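TqaA (Penicillium aethiopicum, PDB 5DLK) is a fungal nonribosomal peptide synthetase whose terminal condensation-like domain, the piece described here, probably closes the peptide chain into a macrocycle. Local coordinates at residues F61-S69 with W140-L151; L384-L395 with E421-H429. One frame throughout, in Å; residues are numbered along the deposited sequence.

Overall arrangement
Both interactions belong to one condensation domain of two lobes. Interaction 1 (61-69 with 140-151) packs a helix end and a loop on the sheet that contains strand 67-75. Interaction 2 (384-395 with 421-429) pairs two strands in the other sheet. Their centres lie about 21 Å apart, yet they touch: Arg64 NE forms a salt bridge of 2.8 Å with Glu421 OE2. Asn392, just past strand 386-390, belongs to the phosphopantetheine site seen in this protein, although no cofactor is bound here. The Gln391 and His68 side chains lie about 6 Å and about 10 Å from Gly183 of the same site.

Interaction 1 (F61-S69 with W140-L151); sequences FIKRGTFHS and WDGKDWPTLNVL
Phe67, at the start of strand 67-75, meets Trp140 and Leu148 where the end of helix 132-144 and the loop after it pack on the five-stranded mixed sheet. The Phe67 side chain extends away from its backbone N (chi1 -173°) and reaches the Leu148 branches. Leu148 CD1 lies over the middle of one face of the Phe67 ring, 3.8 Å from its centroid and 5° off the normal. The other branch, Leu148 CD2, touches Phe67 CB at 3.5 Å. The Trp140 six-membered ring lies nearly parallel to the Phe67 ring, with planes at 14°. The two are slid apart and barely overlap, with centroids 5.3 Å apart. The closest atoms, Phe67 CD2 and Trp140 CH2, are 3.5 Å apart. Ser69 CB lies over a face of Trp140, 3.6 Å from CZ3, while its hydroxyl bonds to Asn71. Trp145 CD1 lies over a face of the Trp140 indole, toward its rim. Trp145 NE1 donates to the anti lone pair of Asp141 OD1, 2.9 Å away and in the ring plane, which fixes how the Trp145 ring is turned. Nearby, Asp144 forms a salt bridge with Arg122. At the other end Ile62 divides its branches: CG2 meets Leu151 CG at 3.8 Å, and CD1 faces Val150 CG1. Phe102 of strand 100-105 touches all three. Gly65 ends helix 56-63 in a Schellman motif and turns the chain from helix into strand. This is a helix and loop packed on a mixed sheet, as found in the alpha/beta lobes of the chloramphenicol acetyltransferase-like fold.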
loop_
_atom_site.group_PDB
_atom_site.type_symbol
_atom_site.label_atom_id
_atom_site.label_comp_id
_atom_site.label_asym_id
_atom_site.label_seq_id
_atom_site.Cartn_x
_atom_site.Cartn_y
_atom_site.Cartn_z
ATOM N N PHE A 61 -2.051 -7.489 1.505
ATOM C CA PHE A 61 -2.598 -6.632 2.557
ATOM C C PHE A 61 -3.741 -7.309 3.305
ATOM O O PHE A 61 -3.852 -7.176 4.518
ATOM C CB PHE A 61 -3.053 -5.298 1.962
ATOM C CG PHE A 61 -1.921 -4.380 1.625
ATOM C CD1 PHE A 61 -1.005 -4.014 2.599
ATOM C CD2 PHE A 61 -1.753 -3.893 0.330
ATOM C CE1 PHE A 61 0.062 -3.173 2.304
ATOM C CE2 PHE A 61 -0.688 -3.044 0.019
ATOM C CZ PHE A 61 0.230 -2.684 1.019
ATOM N N ILE A 62 -4.600 -8.026 2.592
ATOM C CA ILE A 62 -5.732 -8.694 3.250
ATOM C C ILE A 62 -5.258 -9.759 4.235
ATOM O O ILE A 62 -5.743 -9.831 5.380
ATOM C CB ILE A 62 -6.703 -9.300 2.201
ATOM C CG1 ILE A 62 -7.390 -8.150 1.460
ATOM C CG2 ILE A 62 -7.729 -10.193 2.879
ATOM C CD1 ILE A 62 -8.156 -8.563 0.214
ATOM N N LYS A 63 -4.256 -10.543 3.827
ATOM C CA LYS A 63 -3.741 -11.598 4.683
ATOM C C LYS A 63 -3.110 -11.054 5.949
ATOM O O LYS A 63 -3.016 -11.758 6.952
ATOM C CB LYS A 63 -2.687 -12.439 3.948
ATOM C CG LYS A 63 -3.216 -13.457 2.961
ATOM C CD LYS A 63 -2.013 -14.304 2.486
ATOM C CE LYS A 63 -2.370 -15.301 1.403
ATOM N NZ LYS A 63 -3.466 -16.228 1.834
ATOM N N ARG A 64 -2.657 -9.808 5.886
ATOM C CA ARG A 64 -1.987 -9.167 7.011
ATOM C C ARG A 64 -2.932 -8.269 7.831
ATOM O O ARG A 64 -2.494 -7.511 8.721
ATOM C CB ARG A 64 -0.785 -8.379 6.493
ATOM C CG ARG A 64 0.370 -9.336 6.085
ATOM C CD ARG A 64 1.350 -8.728 5.095
ATOM N NE ARG A 64 2.342 -9.739 4.692
ATOM C CZ ARG A 64 2.115 -10.735 3.832
ATOM N NH1 ARG A 64 0.915 -10.911 3.265
ATOM N NH2 ARG A 64 3.091 -11.595 3.557
ATOM N N GLY A 65 -4.226 -8.365 7.537
ATOM C CA GLY A 65 -5.226 -7.647 8.324
ATOM C C GLY A 65 -5.039 -6.146 8.246
ATOM O O GLY A 65 -5.277 -5.429 9.227
ATOM N N THR A 66 -4.610 -5.664 7.077
ATOM C CA THR A 66 -4.234 -4.265 6.935
ATOM C C THR A 66 -5.504 -3.430 6.807
ATOM O O THR A 66 -6.231 -3.529 5.826
ATOM C CB THR A 66 -3.316 -4.046 5.726
ATOM O OG1 THR A 66 -2.366 -5.115 5.681
ATOM C CG2 THR A 66 -2.548 -2.723 5.860
ATOM N N PHE A 67 -5.767 -2.616 7.823
ATOM C CA PHE A 67 -7.082 -2.002 7.979
ATOM C C PHE A 67 -6.893 -0.665 8.680
ATOM O O PHE A 67 -6.187 -0.582 9.689
ATOM C CB PHE A 67 -7.966 -2.960 8.770
ATOM C CG PHE A 67 -9.415 -2.559 8.872
ATOM C CD1 PHE A 67 -10.169 -2.282 7.737
ATOM C CD2 PHE A 67 -10.038 -2.554 10.118
ATOM C CE1 PHE A 67 -11.540 -1.951 7.855
ATOM C CE2 PHE A 67 -11.392 -2.222 10.250
ATOM C CZ PHE A 67 -12.137 -1.916 9.114
ATOM N N HIS A 68 -7.470 0.387 8.114
ATOM C CA HIS A 68 -7.278 1.738 8.627
ATOM C C HIS A 68 -8.601 2.399 8.949
ATOM O O HIS A 68 -9.610 2.133 8.299
ATOM C CB HIS A 68 -6.557 2.618 7.611
ATOM C CG HIS A 68 -5.078 2.380 7.549
ATOM N ND1 HIS A 68 -4.534 1.188 7.124
ATOM C CD2 HIS A 68 -4.036 3.180 7.871
ATOM C CE1 HIS A 68 -3.213 1.263 7.190
ATOM N NE2 HIS A 68 -2.885 2.467 7.627
ATOM N N SER A 69 -8.566 3.268 9.953
ATOM C CA SER A 69 -9.639 4.227 10.195
ATOM C C SER A 69 -9.042 5.609 10.020
ATOM O O SER A 69 -8.205 6.029 10.824
ATOM C CB SER A 69 -10.217 4.070 11.605
ATOM O OG SER A 69 -11.280 4.997 11.804
ATOM N N TRP A 140 -13.529 0.977 17.755
ATOM C CA TRP A 140 -12.392 0.408 17.000
ATOM C C TRP A 140 -11.785 -0.800 17.717
ATOM O O TRP A 140 -11.759 -1.908 17.179
ATOM C CB TRP A 140 -11.334 1.487 16.797
ATOM C CG TRP A 140 -10.075 1.048 16.063
ATOM C CD1 TRP A 140 -8.836 0.854 16.610
ATOM C CD2 TRP A 140 -9.939 0.788 14.653
ATOM N NE1 TRP A 140 -7.933 0.499 15.623
ATOM C CE2 TRP A 140 -8.585 0.440 14.420
ATOM C CE3 TRP A 140 -10.822 0.828 13.568
ATOM C CZ2 TRP A 140 -8.097 0.129 13.140
ATOM C CZ3 TRP A 140 -10.338 0.509 12.295
ATOM C CH2 TRP A 140 -8.986 0.170 12.097
ATOM N N ASP A 141 -11.315 -0.586 18.942
ATOM C CA ASP A 141 -10.723 -1.653 19.749
ATOM C C ASP A 141 -11.697 -2.707 20.239
ATOM O O ASP A 141 -11.310 -3.842 20.497
ATOM C CB ASP A 141 -10.003 -1.058 20.959
ATOM C CG ASP A 141 -8.722 -0.345 20.576
ATOM O OD1 ASP A 141 -8.108 -0.727 19.553
ATOM O OD2 ASP A 141 -8.324 0.588 21.296
ATOM N N GLY A 142 -12.964 -2.336 20.395
ATOM C CA GLY A 142 -13.917 -3.243 20.991
ATOM C C GLY A 142 -14.586 -4.149 19.984
ATOM O O GLY A 142 -15.050 -5.229 20.339
ATOM N N LYS A 143 -14.652 -3.727 18.725
ATOM C CA LYS A 143 -15.297 -4.589 17.752
ATOM C C LYS A 143 -14.866 -4.378 16.301
ATOM O O LYS A 143 -14.806 -5.347 15.543
ATOM C CB LYS A 143 -16.829 -4.453 17.861
ATOM C CG LYS A 143 -17.397 -3.099 17.489
ATOM C CD LYS A 143 -18.931 -3.046 17.747
ATOM C CE LYS A 143 -19.712 -4.017 16.871
ATOM N NZ LYS A 143 -19.705 -3.613 15.435
ATOM N N ASP A 144 -14.546 -3.150 15.903
ATOM C CA ASP A 144 -14.314 -2.892 14.481
ATOM C C ASP A 144 -13.112 -3.704 13.924
ATOM O O ASP A 144 -13.268 -4.401 12.920
ATOM C CB ASP A 144 -14.109 -1.396 14.207
ATOM C CG ASP A 144 -15.370 -0.563 14.492
ATOM O OD1 ASP A 144 -16.452 -1.157 14.692
ATOM O OD2 ASP A 144 -15.274 0.682 14.500
ATOM N N TRP A 145 -11.934 -3.638 14.544
ATOM C CA TRP A 145 -10.833 -4.436 13.965
ATOM C C TRP A 145 -10.760 -5.884 14.523
ATOM O O TRP A 145 -10.425 -6.794 13.764
ATOM C CB TRP A 145 -9.462 -3.697 14.080
ATOM C CG TRP A 145 -8.837 -3.592 15.447
ATOM C CD1 TRP A 145 -8.834 -2.495 16.268
ATOM C CD2 TRP A 145 -8.090 -4.605 16.129
ATOM N NE1 TRP A 145 -8.152 -2.775 17.431
ATOM C CE2 TRP A 145 -7.693 -4.066 17.376
ATOM C CE3 TRP A 145 -7.724 -5.920 15.813
ATOM C CZ2 TRP A 145 -6.945 -4.792 18.301
ATOM C CZ3 TRP A 145 -7.000 -6.648 16.742
ATOM C CH2 TRP A 145 -6.612 -6.081 17.969
ATOM N N PRO A 146 -11.119 -6.131 15.803
ATOM C CA PRO A 146 -11.074 -7.537 16.235
ATOM C C PRO A 146 -12.007 -8.494 15.491
ATOM O O PRO A 146 -11.728 -9.695 15.461
ATOM C CB PRO A 146 -11.484 -7.459 17.711
ATOM C CG PRO A 146 -11.027 -6.099 18.135
ATOM C CD PRO A 146 -11.313 -5.227 16.962
ATOM N N THR A 147 -13.091 -7.989 14.913
ATOM C CA THR A 147 -14.011 -8.862 14.191
ATOM C C THR A 147 -13.868 -8.740 12.679
ATOM O O THR A 147 -14.708 -9.245 11.919
ATOM C CB THR A 147 -15.482 -8.570 14.563
ATOM O OG1 THR A 147 -15.812 -7.230 14.189
ATOM C CG2 THR A 147 -15.688 -8.749 16.032
ATOM N N LEU A 148 -12.814 -8.057 12.243
ATOM C CA LEU A 148 -12.574 -7.867 10.819
ATOM C C LEU A 148 -12.440 -9.218 10.134
ATOM O O LEU A 148 -11.718 -10.103 10.610
ATOM C CB LEU A 148 -11.314 -7.024 10.581
ATOM C CG LEU A 148 -10.960 -6.708 9.119
ATOM C CD1 LEU A 148 -11.987 -5.804 8.482
ATOM C CD2 LEU A 148 -9.562 -6.087 9.029
ATOM N N ASN A 149 -13.150 -9.364 9.023
ATOM C CA ASN A 149 -13.083 -10.563 8.200
ATOM C C ASN A 149 -13.351 -10.193 6.743
ATOM O O ASN A 149 -14.436 -10.462 6.200
ATOM C CB ASN A 149 -14.083 -11.615 8.694
ATOM C CG ASN A 149 -14.018 -12.902 7.889
ATOM O OD1 ASN A 149 -12.984 -13.237 7.310
ATOM N ND2 ASN A 149 -15.127 -13.627 7.846
ATOM N N VAL A 150 -12.357 -9.556 6.123
ATOM C CA VAL A 150 -12.516 -8.984 4.803
ATOM C C VAL A 150 -12.957 -10.033 3.791
ATOM O O VAL A 150 -13.797 -9.753 2.940
ATOM C CB VAL A 150 -11.205 -8.303 4.325
ATOM C CG1 VAL A 150 -11.302 -7.903 2.854
ATOM C CG2 VAL A 150 -10.908 -7.080 5.193
ATOM N N LEU A 151 -12.422 -11.244 3.902
ATOM C CA LEU A 151 -12.728 -12.281 2.910
ATOM C C LEU A 151 -14.097 -12.922 3.147
ATOM O O LEU A 151 -14.525 -13.791 2.381
ATOM C CB LEU A 151 -11.641 -13.349 2.903
ATOM C CG LEU A 151 -10.353 -12.822 2.266
ATOM C CD1 LEU A 151 -9.280 -13.904 2.250
ATOM C CD2 LEU A 151 -10.618 -12.270 0.856
#

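Interaction 2 (L384-L395 with E421-H429); sequences LSLIVQHQNIDL and EVWIFTEPH. With EDO (1,2-ethanediol), chain H.
Ile387 and Trp423 pair side by side across two parallel strands, 386-390 and 422-428. The backbone ladder runs from Val422 N to Ser385 O as far as Gln391 N to Thr426 O, both 2.9 Å. Ile387 CD1 lies over one face of the Trp423 indole in a CH-pi contact, 3.7 Å from Trp423 CH2. Ile387 CG2 fits beside Trp423 CZ3 at 3.6 Å. On the same side, the extended Gln389 lies along Phe425. Its amide stands nearly upright to the phenyl plane, with Gln389 CD at the ring edge, 3.7 Å from Phe425 CE1. Gln389 NE2 donates to Gln391 OE1, and Gln389 OE1 bonds to Thr309, so both ends of the amide are held. On the other side Leu386 CD1 packs against both Val422 CG1 and Ile424 CD1. His390 ND1 shares a 2.8 Å hydrogen bond with Thr426 OG1, while CE1 abuts Pro428 CG. Beyond the strands Leu395 CD1 fills the hollow between Pro428 and His429, over the imidazole face and 3.7 Å from His429 ND1. Asn392, just past strand 386-390, binds phosphopantetheine, which is absent here. The parallel strands lie inside a mixed sheet with helix 283-299 on one side, as in the chloramphenicol acetyltransferase-like lobes of condensation domains.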
loop_
_atom_site.group_PDB
_atom_site.type_symbol
_atom_site.label_atom_id
_atom_site.label_comp_id
_atom_site.label_asym_id
_atom_site.label_seq_id
_atom_site.Cartn_x
_atom_site.Cartn_y
_atom_site.Cartn_z
ATOM N N LEU A 384 8.848 -12.944 -1.024
ATOM C CA LEU A 384 9.943 -12.017 -0.698
ATOM C C LEU A 384 10.118 -11.976 0.813
ATOM O O LEU A 384 9.147 -11.778 1.544
ATOM C CB LEU A 384 9.658 -10.617 -1.240
ATOM C CG LEU A 384 9.498 -10.581 -2.752
ATOM C CD1 LEU A 384 8.873 -9.256 -3.199
ATOM C CD2 LEU A 384 10.859 -10.746 -3.410
ATOM N N SER A 385 11.344 -12.146 1.290
ATOM C CA SER A 385 11.553 -12.258 2.729
ATOM C C SER A 385 11.926 -10.917 3.355
ATOM O O SER A 385 11.851 -10.750 4.580
ATOM C CB SER A 385 12.631 -13.298 3.024
ATOM O OG SER A 385 13.835 -12.943 2.382
ATOM N N LEU A 386 12.367 -9.988 2.510
ATOM C CA LEU A 386 12.696 -8.624 2.909
ATOM C C LEU A 386 12.123 -7.673 1.884
ATOM O O LEU A 386 12.326 -7.852 0.680
ATOM C CB LEU A 386 14.216 -8.424 3.019
ATOM C CG LEU A 386 14.626 -6.989 3.338
ATOM C CD1 LEU A 386 14.272 -6.648 4.783
ATOM C CD2 LEU A 386 16.132 -6.798 3.090
ATOM N N ILE A 387 11.369 -6.679 2.342
ATOM C CA ILE A 387 10.790 -5.714 1.425
ATOM C C ILE A 387 11.120 -4.304 1.889
ATOM O O ILE A 387 10.808 -3.923 3.016
ATOM C CB ILE A 387 9.262 -5.861 1.313
ATOM C CG1 ILE A 387 8.900 -7.307 0.960
ATOM C CG2 ILE A 387 8.696 -4.836 0.292
ATOM C CD1 ILE A 387 7.405 -7.565 0.804
ATOM N N VAL A 388 11.742 -3.537 1.003
ATOM C CA VAL A 388 12.106 -2.158 1.291
ATOM C C VAL A 388 11.127 -1.216 0.603
ATOM O O VAL A 388 10.913 -1.287 -0.619
ATOM C CB VAL A 388 13.516 -1.854 0.832
ATOM C CG1 VAL A 388 13.844 -0.377 1.038
ATOM C CG2 VAL A 388 14.497 -2.769 1.583
ATOM N N GLN A 389 10.517 -0.343 1.398
ATOM C CA GLN A 389 9.505 0.582 0.884
ATOM C C GLN A 389 9.858 2.012 1.286
ATOM O O GLN A 389 9.699 2.386 2.457
ATOM C CB GLN A 389 8.120 0.226 1.416
ATOM C CG GLN A 389 6.998 1.114 0.841
ATOM C CD GLN A 389 5.618 0.527 1.081
ATOM O OE1 GLN A 389 5.403 -0.689 0.935
ATOM N NE2 GLN A 389 4.664 1.386 1.429
ATOM N N HIS A 390 10.319 2.806 0.325
ATOM C CA HIS A 390 10.574 4.218 0.593
ATOM C C HIS A 390 9.291 5.012 0.360
ATOM O O HIS A 390 8.662 4.903 -0.699
ATOM C CB HIS A 390 11.680 4.787 -0.289
ATOM C CG HIS A 390 11.899 6.241 -0.043
ATOM N ND1 HIS A 390 12.285 6.723 1.190
ATOM C CD2 HIS A 390 11.684 7.323 -0.823
ATOM C CE1 HIS A 390 12.354 8.041 1.138
ATOM N NE2 HIS A 390 12.007 8.431 -0.078
ATOM N N GLN A 391 8.898 5.801 1.351
ATOM C CA GLN A 391 7.614 6.494 1.307
ATOM C C GLN A 391 7.737 7.869 0.669
ATOM O O GLN A 391 7.687 8.875 1.367
ATOM C CB GLN A 391 7.047 6.627 2.728
ATOM C CG GLN A 391 6.955 5.310 3.484
ATOM C CD GLN A 391 5.780 4.443 3.067
ATOM O OE1 GLN A 391 5.521 4.229 1.882
ATOM N NE2 GLN A 391 5.067 3.920 4.058
ATOM N N ASN A 392 7.929 7.914 -0.649
ATOM C CA ASN A 392 8.011 9.178 -1.382
ATOM C C ASN A 392 6.602 9.629 -1.784
ATOM O O ASN A 392 6.287 9.852 -2.960
ATOM C CB ASN A 392 8.937 9.050 -2.610
ATOM C CG ASN A 392 8.474 7.987 -3.598
ATOM O OD1 ASN A 392 7.909 6.959 -3.218
ATOM N ND2 ASN A 392 8.717 8.237 -4.888
ATOM N N ILE A 393 5.764 9.748 -0.762
ATOM C CA ILE A 393 4.343 10.062 -0.881
ATOM C C ILE A 393 3.995 11.131 0.156
ATOM O O ILE A 393 4.836 11.500 0.969
ATOM C CB ILE A 393 3.479 8.817 -0.616
ATOM C CG1 ILE A 393 3.935 8.194 0.723
ATOM C CG2 ILE A 393 3.578 7.844 -1.784
ATOM C CD1 ILE A 393 3.191 6.954 1.168
ATOM N N ASP A 394 2.759 11.621 0.131
ATOM C CA ASP A 394 2.297 12.527 1.171
ATOM C C ASP A 394 2.421 11.875 2.542
ATOM O O ASP A 394 2.005 10.728 2.746
ATOM C CB ASP A 394 0.843 12.953 0.948
ATOM C CG ASP A 394 0.667 13.850 -0.255
ATOM O OD1 ASP A 394 1.681 14.256 -0.861
ATOM O OD2 ASP A 394 -0.499 14.167 -0.589
ATOM N N LEU A 395 2.995 12.624 3.474
ATOM C CA LEU A 395 3.123 12.188 4.858
ATOM C C LEU A 395 2.153 12.967 5.751
ATOM O O LEU A 395 2.015 12.648 6.930
ATOM C CB LEU A 395 4.562 12.369 5.353
ATOM C CG LEU A 395 5.641 11.605 4.570
ATOM C CD1 LEU A 395 7.038 11.903 5.114
ATOM C CD2 LEU A 395 5.382 10.115 4.606
ATOM N N GLU A 421 7.845 -12.198 6.537
ATOM C CA GLU A 421 8.748 -11.205 5.948
ATOM C C GLU A 421 9.135 -10.055 6.889
ATOM O O GLU A 421 8.452 -9.769 7.886
ATOM C CB GLU A 421 8.118 -10.616 4.686
ATOM C CG GLU A 421 7.021 -9.568 4.952
ATOM C CD GLU A 421 5.697 -10.175 5.416
ATOM O OE1 GLU A 421 5.515 -11.396 5.248
ATOM O OE2 GLU A 421 4.845 -9.416 5.931
ATOM N N VAL A 422 10.241 -9.394 6.556
ATOM C CA VAL A 422 10.679 -8.198 7.265
ATOM C C VAL A 422 10.424 -7.021 6.331
ATOM O O VAL A 422 10.764 -7.088 5.148
ATOM C CB VAL A 422 12.173 -8.264 7.657
ATOM C CG1 VAL A 422 12.655 -6.909 8.207
ATOM C CG2 VAL A 422 12.389 -9.377 8.666
ATOM N N TRP A 423 9.770 -5.982 6.849
ATOM C CA TRP A 423 9.600 -4.726 6.130
ATOM C C TRP A 423 10.552 -3.660 6.626
ATOM O O TRP A 423 10.737 -3.507 7.841
ATOM C CB TRP A 423 8.156 -4.200 6.293
ATOM C CG TRP A 423 7.113 -5.100 5.777
ATOM C CD1 TRP A 423 6.577 -6.188 6.410
ATOM C CD2 TRP A 423 6.451 -5.004 4.507
ATOM N NE1 TRP A 423 5.612 -6.768 5.605
ATOM C CE2 TRP A 423 5.533 -6.069 4.431
ATOM C CE3 TRP A 423 6.567 -4.136 3.419
ATOM C CZ2 TRP A 423 4.710 -6.277 3.313
ATOM C CZ3 TRP A 423 5.740 -4.333 2.317
ATOM C CH2 TRP A 423 4.836 -5.399 2.266
ATOM N N ILE A 424 11.148 -2.912 5.695
ATOM C CA ILE A 424 11.868 -1.700 6.047
ATOM C C ILE A 424 11.182 -0.542 5.357
ATOM O O ILE A 424 11.193 -0.464 4.141
ATOM C CB ILE A 424 13.344 -1.734 5.622
ATOM C CG1 ILE A 424 14.091 -2.853 6.359
ATOM C CG2 ILE A 424 13.999 -0.361 5.909
ATOM C CD1 ILE A 424 15.535 -3.054 5.905
ATOM N N PHE A 425 10.552 0.335 6.129
ATOM C CA PHE A 425 9.952 1.539 5.572
ATOM C C PHE A 425 10.850 2.733 5.873
ATOM O O PHE A 425 11.442 2.800 6.952
ATOM C CB PHE A 425 8.568 1.816 6.161
ATOM C CG PHE A 425 7.571 0.705 5.977
ATOM C CD1 PHE A 425 6.831 0.603 4.810
ATOM C CD2 PHE A 425 7.352 -0.222 6.992
ATOM C CE1 PHE A 425 5.880 -0.426 4.655
ATOM C CE2 PHE A 425 6.406 -1.231 6.843
ATOM C CZ PHE A 425 5.679 -1.331 5.675
ATOM N N THR A 426 10.925 3.691 4.959
ATOM C CA THR A 426 11.667 4.932 5.243
ATOM C C THR A 426 10.760 6.123 4.947
ATOM O O THR A 426 10.164 6.200 3.888
ATOM C CB THR A 426 12.974 5.048 4.426
ATOM O OG1 THR A 426 12.730 4.682 3.057
ATOM C CG2 THR A 426 14.043 4.146 4.998
ATOM N N GLU A 427 10.627 7.030 5.916
ATOM C CA GLU A 427 9.764 8.198 5.774
ATOM C C GLU A 427 10.612 9.459 5.800
ATOM O O GLU A 427 11.296 9.716 6.798
ATOM C CB GLU A 427 8.727 8.265 6.897
ATOM C CG GLU A 427 7.573 7.311 6.731
ATOM C CD GLU A 427 6.478 7.542 7.757
ATOM O OE1 GLU A 427 6.699 8.310 8.713
ATOM O OE2 GLU A 427 5.399 6.946 7.592
ATOM N N PRO A 428 10.587 10.229 4.705
ATOM C CA PRO A 428 11.422 11.422 4.550
ATOM C C PRO A 428 10.753 12.671 5.107
ATOM O O PRO A 428 10.213 13.454 4.337
ATOM C CB PRO A 428 11.600 11.523 3.034
ATOM C CG PRO A 428 10.331 10.967 2.490
ATOM C CD PRO A 428 9.863 9.903 3.465
ATOM N N HIS A 429 10.800 12.851 6.424
ATOM C CA HIS A 429 10.282 14.062 7.057
ATOM C C HIS A 429 11.253 15.225 6.913
ATOM O O HIS A 429 12.409 15.048 6.522
ATOM C CB HIS A 429 9.992 13.809 8.530
ATOM C CG HIS A 429 8.944 12.770 8.759
ATOM N ND1 HIS A 429 7.595 13.035 8.639
ATOM C CD2 HIS A 429 9.043 11.457 9.067
ATOM C CE1 HIS A 429 6.908 11.933 8.882
ATOM N NE2 HIS A 429 7.765 10.959 9.139
HETATM C C1 EDO H . 5.610 -11.028 -0.545
HETATM O O1 EDO H . 6.108 -12.218 -1.155
HETATM C C2 EDO H . 5.232 -10.037 -1.641
HETATM O O2 EDO H . 4.190 -10.556 -2.481
HETATM O O HOH W 1 5.782 4.219 7.041
#